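Side-chain contacts in CRISPR-associated endonuclease/helicase Cas3 (Thermus thermophilus HB8, PDB 3SK9), which cuts single-stranded DNA through its metal-dependent HD nuclease domain, the part in this crystal, and carries a helicase domain for CRISPR defence against invading DNA: residues Ala17-Gly20 with Pro25-Ala28; Met30-Ala35 with Tyr221-Arg226; Ala39-Glu44 with Met203-Phe208; Gly72-Gly77 with Phe208-Ala213. All blocks are in the same frame, centred on the assembly; numbering follows the deposited sequence.

Contact 1. Residues Ala17-Gly20 with Pro25-Ala28; sequences AKSG and PLLA
Ala17 hands its carbonyl oxygen to the first turn of helix 26-43. Leu26 N reaches Ala17 O at 2.8 Å in an almost straight bond, N-H...O angle 178°. A water lies 2.9 Å from the same oxygen, Ala17 O, placed to donate to it, and accepts from Leu27 N, so the carbonyl is linked to two successive amides at the helix start, one directly and one by way of this water. Pro25 holds the N-cap position, and its CA lies 3.5 Å from Ala17 O in a CA-H...O contact. Lys18 and Pro25 make a single beta bridge.

The apolar part is small. Ala17 CB sits 4.1 Å from Leu26 CB, and Ser19 CB meets one branch of Leu26, its CD1, at 3.9 Å. With OG of Ser19 anti to its own backbone N (chi1 180°), the hydroxyl goes to Lys78, while its CB rests on Leu26, near both CA and CD1.

The amides of a helix's first turn have no carbonyl of that helix to bind. Here the loop just upstream in the chain supplies one, tying the end of helix 10-16 to the start of the helix that carries the metal ligand His29.

Contact 2. Residues Met30-Ala35 with Tyr221-Arg226; sequences MLDTAA and YGRDPR
Asp32 and Arg223 make the polar half of this contact, a two-bond salt bridge between helix 26-43 and the loop ahead of helix 230-246. The arginine comes end-on: NH2 gives a proton to Asp32 OD2 at 2.9 Å and NH1 gives one to Asp32 OD1 at 3.1 Å, each nitrogen to its own oxygen. Both oxygens are met on the syn side. The carboxylate lies at the guanidinium edge, close to that plane, yet the two flat groups are turned 21° apart, so the donors stand somewhat out of the carboxylate plane. A bend at chi3 (-69°) swings the guanidinium round to face the helix, and Arg223 NE is spent on the carbonyl of Pro220. Two bonds plus that third one fix the rotation of the group. Asp32 OD1 also accepts from the hydroxyl of Tyr230. The salt bridge pins the loop to helix 26-43 one turn from the metal ligand His29, whose side chain is about 5 Å from that of Asp32 at the nearest atoms.

Asp224 OD2 takes the backbone N of Arg226 at 2.9 Å, an Asx turn, and also binds Arg226 NE through its syn lone pair.

Apolar contact is slight: Leu31 CD1 rests on Pro225 CB at 4.3 Å. Around this, Tyr230 of helix 230-246 touches both Leu31 and Arg223, Ala213 of helix 196-213 packs on Asp32, and Arg180 of helix 165-181 lies against Leu31.

Contact 3. Residues Ala39-Glu44 with Met203-Phe208; sequences AVLRME and MALASF
Val40 and Leu41 of helix 26-43 pack on Leu205 and Phe208 of helix 196-213, a helix-helix contact in the all-helical core of the HD domain. The segment axes stay 11.7 Å apart and run at 124° to each other, and the side chains of Leu205, Leu41 and Phe208, with Val40, fill the gap. Leu205 does most of this with both of its branches: CD1 touches Val40 CG1 at 3.6 Å, while CD2 presses into the fork of Leu41, 3.7 Å from its CD1 and only slightly farther from its CG and CD2. The valine and Leu205 slide past one another in opposite directions, whereas the two leucines meet nearly at a right angle.

Outward from there, Leu205 has CG anti to its backbone N (chi1 179°), which extends it across the gap between the helices. Val71 of helix 60-71 supports Leu205, and Leu64 and Ala67 of that helix back Leu41. Leu242 of helix 230-246 packs on Phe208, and so does the ring of Phe262 from strand 260-264. The contact is wholly apolar and buried.

Val40 CG1 touches two residues: besides Leu205 it meets the Phe208 ring edge-on, near the ring plane, at 4.2 Å from CE2.

Contact 4. Residues Gly72-Gly77 with Phe208-Ala213; sequences GLHDLG and FADWVA
His74 lays one face of its imidazole against Asp210. The methylene CB of Asp210 stands 3.9 Å from the ring centroid, 22° off the ring normal, a CH-pi contact displaced toward the rim, and the carboxylate carbon CG follows it to 3.3 Å from His74 ND1. The ring and that carboxylate are turned modestly against each other. His74 carries its ring anti to the backbone N (chi1 -176°), which places the ring beside Asp210.

Asp75 comes next, inside the type I turn from Leu73 to Leu76. Its OD1 accepts from His74 ND1 at 2.8 Å, with a bent N-H...O angle of 145° and the donor above the carboxylate plane. That bond ties down the ring rotation from the neighbouring residue. Across the contact, Asp75 OD2 is 3.3 Å from Asp210 OD1: two acceptors side by side, their carboxylate planes steeply inclined. Nearby donors probably ease the closeness of the two carboxylates: Lys78 salt-bridges Asp75 OD2, His110 donates to Asp75 OD1, and His29 bonds to Asp210 OD1.

His74, Asp75, Asp210 and His29 are the divalent-metal ligands, His74 and Asp75 being the adjacent His-Asp pair that gives the HD family its name; the close carboxylates are consistent with a cation-binding site.

The site lies close to the centre of the chain. Its turn joins helix 60-71 to the 3-10 segment that follows, with Leu73 and Leu76 packed on helix 110-124, while helix 196-213 brings Asp210 from across and helix 26-43 supplies His29.

Contact 4 is the metal site, and the other three each touch it. Helix 26-43 runs through contacts 1, 2 and 3, and its His29, between the segments of contacts 1 and 2, completes the ligand set. Contact 1, its centre about 11 Å from that of contact 4, touches it where Leu26 CD1 lies 3.6 Å from Asp75 O. Contact 2, also about 11 Å away between centres, reaches it through Thr33 O and Ala209 CB, 3.6 Å apart. Contact 3 shares Phe208 with contact 4 on helix 196-213. Contacts 1 and 3 lie about 21 Å apart, centre to centre, on opposite sides of the chain's centre.

Contact 1. Residues Ala17-Gly20 with Pro25-Ala28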
loop_
_atom_site.group_PDB
_atom_site.type_symbol
_atom_site.label_atom_id
_atom_site.label_comp_id
_atom_site.label_asym_id
_atom_site.label_seq_id
_atom_site.Cartn_x
_atom_site.Cartn_y
_atom_site.Cartn_z
ATOM N N ALA A 17 0.808 15.240 6.428
ATOM C CA ALA A 17 1.130 13.974 7.085
ATOM C C ALA A 17 2.466 13.467 6.576
ATOM O O ALA A 17 2.686 13.469 5.377
ATOM C CB ALA A 17 0.049 12.964 6.811
ATOM N N LYS A 18 3.359 13.088 7.483
ATOM C CA LYS A 18 4.698 12.584 7.109
ATOM C C LYS A 18 4.871 11.061 7.221
ATOM O O LYS A 18 4.157 10.396 7.987
ATOM C CB LYS A 18 5.756 13.229 8.018
ATOM C CG LYS A 18 5.608 14.767 8.099
ATOM C CD LYS A 18 5.877 15.406 6.753
ATOM C CE LYS A 18 6.092 16.945 6.878
ATOM N NZ LYS A 18 5.053 17.519 7.748
ATOM N N SER A 19 5.853 10.515 6.500
ATOM C CA SER A 19 6.213 9.109 6.702
ATOM C C SER A 19 7.729 9.013 6.902
ATOM O O SER A 19 8.500 9.327 5.994
ATOM C CB SER A 19 5.827 8.250 5.508
ATOM O OG SER A 19 6.197 6.889 5.728
ATOM N N GLY A 20 8.152 8.625 8.094
ATOM C CA GLY A 20 9.531 8.234 8.299
ATOM C C GLY A 20 10.527 9.375 8.443
ATOM O O GLY A 20 11.627 9.167 8.962
ATOM N N PRO A 25 6.654 13.323 2.662
ATOM C CA PRO A 25 5.221 13.246 2.927
ATOM C C PRO A 25 4.724 11.784 2.885
ATOM O O PRO A 25 5.249 10.991 2.081
ATOM C CB PRO A 25 4.607 14.053 1.749
ATOM C CG PRO A 25 5.671 15.077 1.386
ATOM C CD PRO A 25 6.998 14.325 1.615
ATOM N N LEU A 26 3.690 11.476 3.657
ATOM C CA LEU A 26 3.072 10.155 3.629
ATOM C C LEU A 26 2.667 9.853 2.183
ATOM O O LEU A 26 2.859 8.735 1.711
ATOM C CB LEU A 26 1.838 10.130 4.518
ATOM C CG LEU A 26 1.072 8.792 4.563
ATOM C CD1 LEU A 26 1.998 7.644 4.898
ATOM C CD2 LEU A 26 -0.040 8.921 5.628
ATOM N N LEU A 27 2.107 10.833 1.459
ATOM C CA LEU A 27 1.638 10.531 0.092
ATOM C C LEU A 27 2.791 10.076 -0.814
ATOM O O LEU A 27 2.605 9.205 -1.687
ATOM C CB LEU A 27 0.979 11.767 -0.540
ATOM C CG LEU A 27 0.505 11.589 -1.975
ATOM C CD1 LEU A 27 -0.572 10.514 -2.119
ATOM C CD2 LEU A 27 0.003 12.965 -2.476
ATOM N N ALA A 28 3.981 10.667 -0.624
ATOM C CA ALA A 28 5.164 10.267 -1.384
ATOM C C ALA A 28 5.495 8.807 -1.088
ATOM O O ALA A 28 5.811 8.038 -2.004
ATOM C CB ALA A 28 6.346 11.154 -1.055
HETATM O O HOH W 1 1.235 13.239 2.871
#

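Contact 2. Residues Met30-Ala35 with Tyr221-Arg226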
loop_
_atom_site.group_PDB
_atom_site.type_symbol
_atom_site.label_atom_id
_atom_site.label_comp_id
_atom_site.label_asym_id
_atom_site.label_seq_id
_atom_site.Cartn_x
_atom_site.Cartn_y
_atom_site.Cartn_z
ATOM N N MET A 30 3.424 6.531 -0.044
ATOM C CA MET A 30 2.354 5.660 -0.603
ATOM C C MET A 30 2.528 5.478 -2.111
ATOM O O MET A 30 2.374 4.372 -2.664
ATOM C CB MET A 30 0.946 6.236 -0.284
ATOM C CG MET A 30 0.501 6.158 1.220
ATOM S SD MET A 30 -0.961 7.260 1.518
ATOM C CE MET A 30 -2.207 6.425 0.547
ATOM N N LEU A 31 2.890 6.549 -2.802
ATOM C CA LEU A 31 3.066 6.432 -4.251
ATOM C C LEU A 31 4.333 5.625 -4.589
ATOM O O LEU A 31 4.353 4.852 -5.593
ATOM C CB LEU A 31 3.113 7.802 -4.901
ATOM C CG LEU A 31 1.808 8.594 -4.918
ATOM C CD1 LEU A 31 2.085 10.050 -5.373
ATOM C CD2 LEU A 31 0.763 7.925 -5.815
ATOM N N ASP A 32 5.371 5.766 -3.763
ATOM C CA ASP A 32 6.597 4.970 -3.968
ATOM C C ASP A 32 6.277 3.470 -3.824
ATOM O O ASP A 32 6.816 2.641 -4.566
ATOM C CB ASP A 32 7.674 5.296 -2.916
ATOM C CG ASP A 32 8.281 6.704 -3.110
ATOM O OD1 ASP A 32 8.074 7.267 -4.197
ATOM O OD2 ASP A 32 8.945 7.186 -2.175
ATOM N N THR A 33 5.479 3.161 -2.807
ATOM C CA THR A 33 5.092 1.763 -2.514
ATOM C C THR A 33 4.302 1.210 -3.690
ATOM O O THR A 33 4.506 0.091 -4.144
ATOM C CB THR A 33 4.256 1.682 -1.187
ATOM O OG1 THR A 33 5.077 2.162 -0.106
ATOM C CG2 THR A 33 3.821 0.209 -0.885
ATOM N N ALA A 34 3.341 1.976 -4.171
ATOM C CA ALA A 34 2.578 1.561 -5.373
ATOM C C ALA A 34 3.479 1.382 -6.595
ATOM O O ALA A 34 3.258 0.464 -7.395
ATOM C CB ALA A 34 1.475 2.603 -5.708
ATOM N N ALA A 35 4.483 2.238 -6.741
ATOM C CA ALA A 35 5.384 2.179 -7.893
ATOM C C ALA A 35 6.233 0.895 -7.820
ATOM O O ALA A 35 6.443 0.230 -8.838
ATOM C CB ALA A 35 6.295 3.457 -7.962
ATOM N N TYR A 221 14.456 10.861 0.436
ATOM C CA TYR A 221 13.491 11.824 0.968
ATOM C C TYR A 221 13.646 13.137 0.232
ATOM O O TYR A 221 14.754 13.438 -0.234
ATOM C CB TYR A 221 13.718 12.066 2.460
ATOM C CG TYR A 221 13.657 10.838 3.341
ATOM C CD1 TYR A 221 12.715 9.810 3.113
ATOM C CD2 TYR A 221 14.535 10.684 4.406
ATOM C CE1 TYR A 221 12.655 8.687 3.942
ATOM C CE2 TYR A 221 14.469 9.556 5.245
ATOM C CZ TYR A 221 13.520 8.569 5.003
ATOM O OH TYR A 221 13.466 7.454 5.825
ATOM N N GLY A 222 12.545 13.891 0.082
ATOM C CA GLY A 222 12.597 15.238 -0.462
ATOM C C GLY A 222 12.033 15.405 -1.865
ATOM O O GLY A 222 12.197 16.469 -2.502
ATOM N N ARG A 223 11.339 14.379 -2.352
ATOM C CA ARG A 223 10.694 14.456 -3.662
ATOM C C ARG A 223 9.287 14.935 -3.372
ATOM O O ARG A 223 8.666 14.497 -2.403
ATOM C CB ARG A 223 10.698 13.091 -4.404
ATOM C CG ARG A 223 12.137 12.693 -4.874
ATOM C CD ARG A 223 12.289 11.247 -5.292
ATOM N NE ARG A 223 12.167 10.404 -4.116
ATOM C CZ ARG A 223 11.226 9.490 -3.925
ATOM N NH1 ARG A 223 10.336 9.214 -4.893
ATOM N NH2 ARG A 223 11.215 8.817 -2.756
ATOM N N ASP A 224 8.763 15.813 -4.228
ATOM C CA ASP A 224 7.459 16.422 -3.989
ATOM C C ASP A 224 6.365 15.682 -4.726
ATOM O O ASP A 224 6.304 15.745 -5.957
ATOM C CB ASP A 224 7.503 17.906 -4.454
ATOM C CG ASP A 224 6.164 18.645 -4.264
ATOM O OD1 ASP A 224 6.126 19.843 -4.638
ATOM O OD2 ASP A 224 5.147 18.065 -3.775
ATOM N N PRO A 225 5.459 15.016 -3.975
ATOM C CA PRO A 225 4.421 14.205 -4.596
ATOM C C PRO A 225 3.313 15.025 -5.277
ATOM O O PRO A 225 2.482 14.465 -5.964
ATOM C CB PRO A 225 3.865 13.384 -3.416
ATOM C CG PRO A 225 4.041 14.286 -2.222
ATOM C CD PRO A 225 5.414 14.924 -2.489
ATOM N N ARG A 226 3.306 16.340 -5.118
ATOM C CA ARG A 226 2.329 17.151 -5.851
ATOM C C ARG A 226 2.703 17.279 -7.329
ATOM O O ARG A 226 1.887 17.708 -8.137
ATOM C CB ARG A 226 2.230 18.543 -5.253
ATOM C CG ARG A 226 1.652 18.584 -3.837
ATOM C CD ARG A 226 1.754 19.996 -3.285
ATOM N NE ARG A 226 3.152 20.350 -3.055
ATOM C CZ ARG A 226 3.589 21.593 -2.882
ATOM N NH1 ARG A 226 2.729 22.607 -2.920
ATOM N NH2 ARG A 226 4.884 21.828 -2.671
#

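Contact 3. Residues Ala39-Glu44 with Met203-Phe208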
loop_
_atom_site.group_PDB
_atom_site.type_symbol
_atom_site.label_atom_id
_atom_site.label_comp_id
_atom_site.label_asym_id
_atom_site.label_seq_id
_atom_site.Cartn_x
_atom_site.Cartn_y
_atom_site.Cartn_z
ATOM N N ALA A 39 6.038 -2.200 -10.489
ATOM C CA ALA A 39 7.275 -2.639 -11.165
ATOM C C ALA A 39 7.557 -4.112 -10.934
ATOM O O ALA A 39 7.924 -4.856 -11.857
ATOM C CB ALA A 39 8.472 -1.777 -10.727
ATOM N N VAL A 40 7.420 -4.545 -9.696
ATOM C CA VAL A 40 7.658 -5.956 -9.437
ATOM C C VAL A 40 6.549 -6.880 -10.057
ATOM O O VAL A 40 6.899 -7.924 -10.555
ATOM C CB VAL A 40 8.055 -6.336 -7.968
ATOM C CG1 VAL A 40 6.937 -6.211 -7.021
ATOM C CG2 VAL A 40 8.555 -7.813 -7.988
ATOM N N LEU A 41 5.265 -6.473 -10.120
ATOM C CA LEU A 41 4.231 -7.273 -10.817
ATOM C C LEU A 41 4.567 -7.423 -12.312
ATOM O O LEU A 41 4.333 -8.465 -12.906
ATOM C CB LEU A 41 2.816 -6.667 -10.668
ATOM C CG LEU A 41 2.222 -6.803 -9.240
ATOM C CD1 LEU A 41 0.942 -5.936 -9.105
ATOM C CD2 LEU A 41 1.973 -8.323 -8.892
ATOM N N ARG A 42 5.112 -6.367 -12.925
ATOM C CA ARG A 42 5.500 -6.440 -14.330
ATOM C C ARG A 42 6.629 -7.432 -14.543
ATOM O O ARG A 42 6.739 -8.024 -15.627
ATOM C CB ARG A 42 5.880 -5.052 -14.879
ATOM C CG ARG A 42 4.648 -4.177 -15.177
ATOM C CD ARG A 42 5.044 -2.706 -15.325
ATOM N NE ARG A 42 3.921 -1.855 -15.705
ATOM C CZ ARG A 42 4.003 -0.538 -15.862
ATOM N NH1 ARG A 42 5.177 0.090 -15.685
ATOM N NH2 ARG A 42 2.912 0.140 -16.215
ATOM N N MET A 43 7.456 -7.636 -13.524
ATOM C CA MET A 43 8.579 -8.576 -13.639
ATOM C C MET A 43 8.215 -10.011 -13.223
ATOM O O MET A 43 9.029 -10.932 -13.402
ATOM C CB MET A 43 9.721 -8.135 -12.742
ATOM C CG MET A 43 10.520 -6.937 -13.221
ATOM S SD MET A 43 11.547 -6.387 -11.823
ATOM C CE MET A 43 11.814 -7.861 -10.878
ATOM N N GLU A 44 7.026 -10.213 -12.638
ATOM C CA GLU A 44 6.636 -11.559 -12.185
ATOM C C GLU A 44 6.396 -12.479 -13.399
ATOM O O GLU A 44 6.082 -12.003 -14.502
ATOM C CB GLU A 44 5.354 -11.534 -11.360
ATOM C CG GLU A 44 5.529 -10.845 -9.991
ATOM C CD GLU A 44 6.340 -11.687 -8.993
ATOM O OE1 GLU A 44 6.251 -12.932 -9.049
ATOM O OE2 GLU A 44 6.997 -11.077 -8.111
ATOM N N MET A 203 -1.279 -9.398 0.269
ATOM C CA MET A 203 -0.559 -9.316 1.536
ATOM C C MET A 203 0.953 -9.378 1.352
ATOM O O MET A 203 1.675 -8.516 1.852
ATOM C CB MET A 203 -1.012 -10.465 2.451
ATOM C CG MET A 203 -0.461 -10.402 3.874
ATOM S SD MET A 203 1.229 -11.037 4.025
ATOM C CE MET A 203 0.962 -12.754 3.571
ATOM N N ALA A 204 1.416 -10.438 0.670
ATOM C CA ALA A 204 2.861 -10.652 0.496
ATOM C C ALA A 204 3.445 -9.512 -0.362
ATOM O O ALA A 204 4.567 -9.036 -0.122
ATOM C CB ALA A 204 3.096 -12.028 -0.171
ATOM N N LEU A 205 2.691 -9.088 -1.377
ATOM C CA LEU A 205 3.203 -8.034 -2.271
ATOM C C LEU A 205 3.376 -6.750 -1.478
ATOM O O LEU A 205 4.380 -6.052 -1.637
ATOM C CB LEU A 205 2.235 -7.799 -3.435
ATOM C CG LEU A 205 2.644 -6.701 -4.442
ATOM C CD1 LEU A 205 3.940 -7.059 -5.136
ATOM C CD2 LEU A 205 1.462 -6.509 -5.483
ATOM N N ALA A 206 2.399 -6.429 -0.624
ATOM C CA ALA A 206 2.461 -5.179 0.151
ATOM C C ALA A 206 3.610 -5.216 1.159
ATOM O O ALA A 206 4.317 -4.215 1.311
ATOM C CB ALA A 206 1.145 -4.874 0.842
ATOM N N SER A 207 3.830 -6.375 1.793
ATOM C CA SER A 207 4.958 -6.543 2.696
ATOM C C SER A 207 6.328 -6.249 2.007
ATOM O O SER A 207 7.182 -5.459 2.492
ATOM C CB SER A 207 4.949 -7.942 3.281
ATOM O OG SER A 207 6.140 -8.183 3.962
ATOM N N PHE A 208 6.522 -6.854 0.863
ATOM C CA PHE A 208 7.730 -6.585 0.079
ATOM C C PHE A 208 7.810 -5.137 -0.436
ATOM O O PHE A 208 8.845 -4.472 -0.312
ATOM C CB PHE A 208 7.810 -7.557 -1.096
ATOM C CG PHE A 208 8.991 -7.321 -2.005
ATOM C CD1 PHE A 208 10.276 -7.708 -1.614
ATOM C CD2 PHE A 208 8.815 -6.745 -3.269
ATOM C CE1 PHE A 208 11.386 -7.521 -2.467
ATOM C CE2 PHE A 208 9.943 -6.534 -4.139
ATOM C CZ PHE A 208 11.210 -6.946 -3.722
#

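Contact 4. Residues Gly72-Gly77 with Phe208-Ala213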
loop_
_atom_site.group_PDB
_atom_site.type_symbol
_atom_site.label_atom_id
_atom_site.label_comp_id
_atom_site.label_asym_id
_atom_site.label_seq_id
_atom_site.Cartn_x
_atom_site.Cartn_y
_atom_site.Cartn_z
ATOM N N GLY A 72 -0.307 0.381 -2.272
ATOM C CA GLY A 72 0.110 1.733 -1.881
ATOM C C GLY A 72 -0.535 2.221 -0.577
ATOM O O GLY A 72 -0.071 3.208 0.017
ATOM N N LEU A 73 -1.614 1.583 -0.144
ATOM C CA LEU A 73 -2.345 2.082 1.037
ATOM C C LEU A 73 -1.852 1.421 2.310
ATOM O O LEU A 73 -2.426 1.665 3.374
ATOM C CB LEU A 73 -3.842 1.832 0.901
ATOM C CG LEU A 73 -4.446 2.356 -0.419
ATOM C CD1 LEU A 73 -5.831 1.812 -0.537
ATOM C CD2 LEU A 73 -4.424 3.865 -0.444
ATOM N N HIS A 74 -0.808 0.594 2.227
ATOM C CA HIS A 74 -0.280 -0.124 3.418
ATOM C C HIS A 74 -0.076 0.802 4.623
ATOM O O HIS A 74 -0.348 0.406 5.747
ATOM C CB HIS A 74 1.060 -0.798 3.015
ATOM C CG HIS A 74 1.717 -1.669 4.056
ATOM N ND1 HIS A 74 2.661 -1.183 4.940
ATOM C CD2 HIS A 74 1.637 -3.003 4.291
ATOM C CE1 HIS A 74 3.139 -2.179 5.668
ATOM N NE2 HIS A 74 2.523 -3.295 5.306
ATOM N N ASP A 75 0.438 2.015 4.406
ATOM C CA ASP A 75 0.749 2.898 5.550
ATOM C C ASP A 75 -0.278 3.998 5.719
ATOM O O ASP A 75 0.013 5.023 6.346
ATOM C CB ASP A 75 2.177 3.503 5.425
ATOM C CG ASP A 75 3.282 2.527 5.870
ATOM O OD1 ASP A 75 3.018 1.320 6.171
ATOM O OD2 ASP A 75 4.442 2.982 5.925
ATOM N N LEU A 76 -1.478 3.798 5.184
ATOM C CA LEU A 76 -2.531 4.785 5.345
ATOM C C LEU A 76 -2.853 5.024 6.848
ATOM O O LEU A 76 -3.248 6.134 7.258
ATOM C CB LEU A 76 -3.795 4.337 4.601
ATOM C CG LEU A 76 -4.930 5.350 4.714
ATOM C CD1 LEU A 76 -4.499 6.643 4.017
ATOM C CD2 LEU A 76 -6.240 4.781 4.070
ATOM N N GLY A 77 -2.618 4.005 7.672
ATOM C CA GLY A 77 -2.797 4.133 9.120
ATOM C C GLY A 77 -1.993 5.268 9.777
ATOM O O GLY A 77 -2.327 5.695 10.879
ATOM N N PHE A 208 6.522 -6.854 0.863
ATOM C CA PHE A 208 7.730 -6.585 0.079
ATOM C C PHE A 208 7.810 -5.137 -0.436
ATOM O O PHE A 208 8.845 -4.472 -0.312
ATOM C CB PHE A 208 7.810 -7.557 -1.096
ATOM C CG PHE A 208 8.991 -7.321 -2.005
ATOM C CD1 PHE A 208 10.276 -7.708 -1.614
ATOM C CD2 PHE A 208 8.815 -6.745 -3.269
ATOM C CE1 PHE A 208 11.386 -7.521 -2.467
ATOM C CE2 PHE A 208 9.943 -6.534 -4.139
ATOM C CZ PHE A 208 11.210 -6.946 -3.722
ATOM N N ALA A 209 6.745 -4.636 -1.041
ATOM C CA ALA A 209 6.854 -3.281 -1.650
ATOM C C ALA A 209 7.057 -2.204 -0.606
ATOM O O ALA A 209 7.800 -1.235 -0.836
ATOM C CB ALA A 209 5.584 -2.968 -2.521
ATOM N N ASP A 210 6.389 -2.327 0.530
ATOM C CA ASP A 210 6.551 -1.315 1.612
ATOM C C ASP A 210 8.005 -1.340 2.118
ATOM O O ASP A 210 8.610 -0.279 2.351
ATOM C CB ASP A 210 5.607 -1.592 2.796
ATOM C CG ASP A 210 5.798 -0.573 3.947
ATOM O OD1 ASP A 210 5.375 0.583 3.786
ATOM O OD2 ASP A 210 6.396 -0.931 4.985
ATOM N N TRP A 211 8.552 -2.537 2.254
ATOM C CA TRP A 211 9.965 -2.690 2.664
ATOM C C TRP A 211 10.908 -1.978 1.684
ATOM O O TRP A 211 11.752 -1.160 2.102
ATOM C CB TRP A 211 10.319 -4.160 2.767
ATOM C CG TRP A 211 11.769 -4.393 3.084
ATOM C CD1 TRP A 211 12.380 -4.158 4.284
ATOM C CD2 TRP A 211 12.740 -4.946 2.233
ATOM N NE1 TRP A 211 13.691 -4.508 4.214
ATOM C CE2 TRP A 211 13.945 -5.016 2.972
ATOM C CE3 TRP A 211 12.714 -5.430 0.909
ATOM C CZ2 TRP A 211 15.116 -5.525 2.439
ATOM C CZ3 TRP A 211 13.878 -5.920 0.366
ATOM C CH2 TRP A 211 15.080 -5.957 1.127
ATOM N N VAL A 212 10.781 -2.282 0.392
ATOM C CA VAL A 212 11.669 -1.650 -0.627
ATOM C C VAL A 212 11.517 -0.115 -0.507
ATOM O O VAL A 212 12.511 0.615 -0.379
ATOM C CB VAL A 212 11.288 -2.064 -2.049
ATOM C CG1 VAL A 212 12.119 -1.286 -3.107
ATOM C CG2 VAL A 212 11.529 -3.528 -2.243
ATOM N N ALA A 213 10.277 0.364 -0.542
ATOM C CA ALA A 213 10.020 1.832 -0.589
ATOM C C ALA A 213 10.439 2.553 0.681
ATOM O O ALA A 213 10.725 3.772 0.668
ATOM C CB ALA A 213 8.537 2.093 -0.898
#